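Local coordinates for J domain-containing protein required for chloroplast accumulation response 1 (Arabidopsis thaliana, PDB 3AG7) that acts through its J domain as a co-chaperone required for chloroplast photorelocation movement, modulating chloroplast actin filaments, at residues R16-G21 / L30-Y35; A56-Y61 / H99-G104. One frame throughout, in Å; residues are numbered along the deposited sequence.

Interaction 1. Residues R16-G21 / L30-Y35; sequences RKWSSG and LSTLQY
T32 meets the indole of W18 through its carbonyl oxygen, which lies at the ring edge and accepts a hydrogen bond from NE1 (W18 NE1 to T32 O, 2.9 Å). The bond is bent, with an N-H...O angle of 146°, and the donor stands 60° out of the carbonyl plane, so it does not use a lone-pair direction. Y35 N binds T32 O from the opposite face of that plane, at 3.0 Å. Two donors thus grip one oxygen, and the 3-10 turn of 33-35 and the indole are tied to the same atom. The T32 hydroxyl sits 3.3 Å from W18 NE1 (measured to OG1), while its firm partners are S28 O and K22 NZ; K22 also makes a cation-pi contact with W18. L33 follows: its CB points away from helix 5-19, yet CD2 comes to 3.9 Å from W18 CH2, at the six-membered end of the indole. W18 reaches across because CG is anti to the backbone N (chi1 174°), projecting the ring from helix 5-19 toward the loop. The contact joins the end of that helix to the type I beta turn L30-L33, which follows helix 26-30; L33 also packs on A64 of helix 54-68 and V89 of helix 80-100, so the turn lies among the helices of this all-helical J-domain fragment. At Y35, CB approaches W18 CD1 to 4.0 Å, the two side chains crossing at about a right angle. A water donates to Y35 O and accepts from K17 NZ, each at 2.8 Å, bridging the exposed margin.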
# COMPACT_ATOMS: atom_id res chain seq x y z
N ARG A 16 -9.78 4.97 3.29
CA ARG A 16 -10.86 4.20 3.97
C ARG A 16 -11.73 3.42 3.00
O ARG A 16 -12.03 2.25 3.24
CB ARG A 16 -11.75 5.11 4.84
CG ARG A 16 -11.16 5.44 6.21
CD ARG A 16 -12.16 6.28 7.04
NE ARG A 16 -12.83 7.36 6.30
CZ ARG A 16 -12.55 8.66 6.46
NH1 ARG A 16 -11.61 9.02 7.30
NH2 ARG A 16 -13.19 9.58 5.77
N LYS A 17 -12.10 4.06 1.89
CA LYS A 17 -12.97 3.45 0.89
C LYS A 17 -12.18 2.33 0.22
O LYS A 17 -12.68 1.23 0.08
CB LYS A 17 -13.48 4.49 -0.11
CG LYS A 17 -14.11 3.94 -1.38
CD LYS A 17 -14.12 4.95 -2.54
CE LYS A 17 -12.71 5.50 -2.94
NZ LYS A 17 -11.53 4.53 -2.97
N TRP A 18 -10.91 2.60 -0.06
CA TRP A 18 -10.08 1.59 -0.73
C TRP A 18 -9.83 0.35 0.14
O TRP A 18 -9.87 -0.79 -0.34
CB TRP A 18 -8.80 2.22 -1.25
CG TRP A 18 -7.82 1.19 -1.83
CD1 TRP A 18 -7.84 0.65 -3.08
CD2 TRP A 18 -6.70 0.63 -1.17
NE1 TRP A 18 -6.82 -0.25 -3.22
CE2 TRP A 18 -6.10 -0.28 -2.06
CE3 TRP A 18 -6.14 0.81 0.10
CZ2 TRP A 18 -4.96 -1.00 -1.72
CZ3 TRP A 18 -5.05 0.07 0.44
CH2 TRP A 18 -4.46 -0.82 -0.46
N SER A 19 -9.62 0.55 1.43
CA SER A 19 -9.14 -0.53 2.26
C SER A 19 -10.29 -1.33 2.84
O SER A 19 -10.08 -2.40 3.42
CB SER A 19 -8.25 0.00 3.38
OG SER A 19 -8.96 0.85 4.29
N SER A 20 -11.50 -0.78 2.72
CA SER A 20 -12.69 -1.42 3.33
C SER A 20 -12.84 -2.86 2.89
O SER A 20 -12.90 -3.15 1.69
CB SER A 20 -13.97 -0.71 2.92
OG SER A 20 -15.05 -1.27 3.66
N GLY A 21 -12.94 -3.75 3.87
CA GLY A 21 -13.13 -5.19 3.62
C GLY A 21 -11.87 -5.85 3.10
O GLY A 21 -11.91 -7.01 2.68
N LEU A 30 -2.45 -6.02 -1.88
CA LEU A 30 -1.44 -6.06 -2.97
C LEU A 30 -2.07 -6.09 -4.40
O LEU A 30 -1.57 -5.42 -5.31
CB LEU A 30 -0.48 -7.24 -2.82
CG LEU A 30 0.48 -7.23 -1.62
CD1 LEU A 30 1.20 -8.62 -1.49
CD2 LEU A 30 1.47 -6.06 -1.76
N SER A 31 -3.12 -6.88 -4.56
CA SER A 31 -3.80 -7.07 -5.84
C SER A 31 -4.60 -5.81 -6.28
O SER A 31 -5.13 -5.77 -7.41
CB SER A 31 -4.72 -8.30 -5.81
OG SER A 31 -5.81 -8.08 -4.95
N THR A 32 -4.72 -4.83 -5.40
CA THR A 32 -5.50 -3.62 -5.69
C THR A 32 -4.74 -2.29 -5.43
O THR A 32 -5.34 -1.22 -5.51
CB THR A 32 -6.83 -3.55 -4.88
OG1 THR A 32 -6.56 -3.51 -3.46
CG2 THR A 32 -7.75 -4.71 -5.26
N LEU A 33 -3.42 -2.36 -5.28
CA LEU A 33 -2.63 -1.14 -5.04
C LEU A 33 -2.73 -0.10 -6.15
O LEU A 33 -2.58 1.09 -5.88
CB LEU A 33 -1.16 -1.45 -4.79
CG LEU A 33 -0.80 -1.84 -3.35
CD1 LEU A 33 0.65 -2.24 -3.35
CD2 LEU A 33 -1.04 -0.68 -2.37
N GLN A 34 -3.05 -0.53 -7.37
CA GLN A 34 -3.10 0.36 -8.53
C GLN A 34 -4.30 1.30 -8.42
O GLN A 34 -4.37 2.31 -9.13
CB GLN A 34 -3.14 -0.46 -9.84
CG GLN A 34 -4.36 -1.33 -10.01
CD GLN A 34 -4.13 -2.77 -9.54
OE1 GLN A 34 -3.61 -3.02 -8.45
NE2 GLN A 34 -4.53 -3.74 -10.38
N TYR A 35 -5.19 0.98 -7.49
CA TYR A 35 -6.41 1.76 -7.29
C TYR A 35 -6.24 2.78 -6.17
O TYR A 35 -7.14 3.57 -5.92
CB TYR A 35 -7.60 0.86 -7.03
CG TYR A 35 -7.96 0.02 -8.23
CD1 TYR A 35 -8.54 0.60 -9.36
CD2 TYR A 35 -7.66 -1.33 -8.26
CE1 TYR A 35 -8.84 -0.15 -10.47
CE2 TYR A 35 -7.95 -2.09 -9.38
CZ TYR A 35 -8.54 -1.50 -10.47
OH TYR A 35 -8.84 -2.26 -11.58
O HOH W 1 -9.64 3.64 -4.76

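Interaction 2. Residues A56-Y61 / H99-G104; sequences AVRKSY and HFNTLG
V57 lays its CG1 methyl over the face of the F100 ring, 3.7 Å from the centroid and only 11° off the ring normal, which makes this a well-centred CH-pi contact. With CG1 anti to the backbone N, that branch is directed at the ring, and V57 CB closes to 3.7 Å from F100 CZ near the rim. V57 and F100 both also touch I26 of helix 26-30. Within the J domain, the contact packs helix 54-68 against the C-terminal end of helix 80-100, two helices of the all-helical J-domain fold. R58, one residue on, points neither at nor away from the partner segment at CB, but its chain, extended from CG to NE, carries the guanidinium across. F100 CE2 lies over the centre of one guanidinium face, the two planes being 52° apart and hence not stacked. R58 NH2 donates to N101 OD1 at 2.6 Å, with an N-H...O angle of 149°. The donor lies nearly on the extension of the amide C=O bond. A water accepts from R58 NE and donates to N101 OD1, each at 2.8 Å, giving the amide oxygen a second donor.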
# COMPACT_ATOMS: atom_id res chain seq x y z
N ALA A 56 5.62 -15.88 -4.02
CA ALA A 56 5.00 -14.86 -4.89
C ALA A 56 4.43 -13.73 -4.05
O ALA A 56 4.58 -12.54 -4.38
CB ALA A 56 3.93 -15.47 -5.74
N VAL A 57 3.83 -14.10 -2.92
CA VAL A 57 3.30 -13.09 -1.99
C VAL A 57 4.47 -12.24 -1.48
O VAL A 57 4.40 -11.02 -1.49
CB VAL A 57 2.50 -13.69 -0.85
CG1 VAL A 57 2.07 -12.59 0.12
CG2 VAL A 57 1.27 -14.44 -1.42
N ARG A 58 5.51 -12.91 -1.01
CA ARG A 58 6.70 -12.25 -0.49
C ARG A 58 7.36 -11.36 -1.51
O ARG A 58 7.86 -10.27 -1.16
CB ARG A 58 7.67 -13.26 0.13
CG ARG A 58 7.04 -13.97 1.29
CD ARG A 58 8.01 -14.82 2.12
NE ARG A 58 7.35 -15.21 3.38
CZ ARG A 58 6.60 -16.30 3.53
NH1 ARG A 58 6.45 -17.16 2.52
NH2 ARG A 58 6.02 -16.56 4.69
N LYS A 59 7.39 -11.79 -2.77
CA LYS A 59 7.96 -10.95 -3.78
C LYS A 59 7.16 -9.66 -4.03
O LYS A 59 7.73 -8.54 -4.14
CB LYS A 59 8.12 -11.73 -5.07
CG LYS A 59 8.82 -10.89 -6.10
CD LYS A 59 9.37 -11.77 -7.18
CE LYS A 59 10.88 -11.79 -7.10
NZ LYS A 59 11.34 -11.95 -8.49
N SER A 60 5.84 -9.82 -4.07
CA SER A 60 4.96 -8.68 -4.31
C SER A 60 5.00 -7.73 -3.10
O SER A 60 4.99 -6.51 -3.23
CB SER A 60 3.55 -9.19 -4.59
OG SER A 60 3.43 -9.66 -5.93
N TYR A 61 5.11 -8.31 -1.91
CA TYR A 61 5.27 -7.49 -0.72
C TYR A 61 6.56 -6.68 -0.76
O TYR A 61 6.56 -5.47 -0.53
CB TYR A 61 5.27 -8.37 0.52
CG TYR A 61 5.43 -7.57 1.78
CD1 TYR A 61 4.43 -6.72 2.21
CD2 TYR A 61 6.58 -7.69 2.55
CE1 TYR A 61 4.58 -5.97 3.37
CE2 TYR A 61 6.72 -6.96 3.75
CZ TYR A 61 5.73 -6.09 4.11
OH TYR A 61 5.82 -5.36 5.29
N HIS A 99 -0.16 -10.80 9.56
CA HIS A 99 -1.22 -11.82 9.51
C HIS A 99 -0.91 -12.94 8.51
O HIS A 99 -1.05 -14.11 8.82
CB HIS A 99 -2.56 -11.15 9.17
CG HIS A 99 -3.72 -12.08 9.12
ND1 HIS A 99 -4.41 -12.48 10.25
CD2 HIS A 99 -4.37 -12.64 8.07
CE1 HIS A 99 -5.42 -13.26 9.90
NE2 HIS A 99 -5.41 -13.38 8.58
N PHE A 100 -0.47 -12.57 7.31
CA PHE A 100 -0.07 -13.55 6.29
C PHE A 100 0.95 -14.56 6.84
O PHE A 100 0.82 -15.79 6.59
CB PHE A 100 0.50 -12.81 5.05
CG PHE A 100 1.21 -13.72 4.07
CD1 PHE A 100 0.48 -14.63 3.30
CD2 PHE A 100 2.62 -13.70 3.94
CE1 PHE A 100 1.16 -15.50 2.41
CE2 PHE A 100 3.28 -14.59 3.09
CZ PHE A 100 2.55 -15.50 2.33
N ASN A 101 1.96 -14.06 7.54
CA ASN A 101 3.07 -14.89 7.99
C ASN A 101 2.71 -15.78 9.17
O ASN A 101 3.51 -16.61 9.59
CB ASN A 101 4.31 -14.06 8.29
CG ASN A 101 5.09 -13.71 7.05
OD1 ASN A 101 5.58 -14.59 6.34
ND2 ASN A 101 5.16 -12.43 6.74
N THR A 102 1.49 -15.66 9.68
CA THR A 102 1.02 -16.49 10.78
C THR A 102 -0.30 -17.18 10.42
O THR A 102 -0.32 -18.37 10.18
CB THR A 102 0.88 -15.70 12.09
OG1 THR A 102 -0.04 -14.62 11.87
CG2 THR A 102 2.23 -15.11 12.52
N LEU A 103 -1.40 -16.42 10.36
CA LEU A 103 -2.75 -16.97 10.14
C LEU A 103 -3.13 -17.24 8.66
O LEU A 103 -3.78 -18.24 8.34
CB LEU A 103 -3.79 -16.05 10.79
CG LEU A 103 -3.62 -15.99 12.31
CD1 LEU A 103 -4.53 -14.99 12.99
CD2 LEU A 103 -3.86 -17.37 12.86
N GLY A 104 -2.73 -16.36 7.75
CA GLY A 104 -3.20 -16.42 6.35
C GLY A 104 -4.67 -16.05 6.21
O GLY A 104 -5.26 -15.47 7.12
O HOH W 2 8.26 -13.95 5.67

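In the fold
Interactions 1 and 2 lie about 16 Å apart between centres and are in series along the chain. Both are partly buried, but interaction 1 sits about 8 Å from the chain centre and interaction 2 about 14 Å, near the end of helix 80-100. They hold different elements: helix 5-19 to the loop after helix 26-30, and helix 54-68 to helix 80-100. In the first, a buried indole N-H donates to a backbone oxygen; in the second, a buried valine covers a ring while an exposed arginine meets an amide. Each has a bridging water. L30 joins them, its CD2 lying 3.8 Å from S60 O in van der Waals packing.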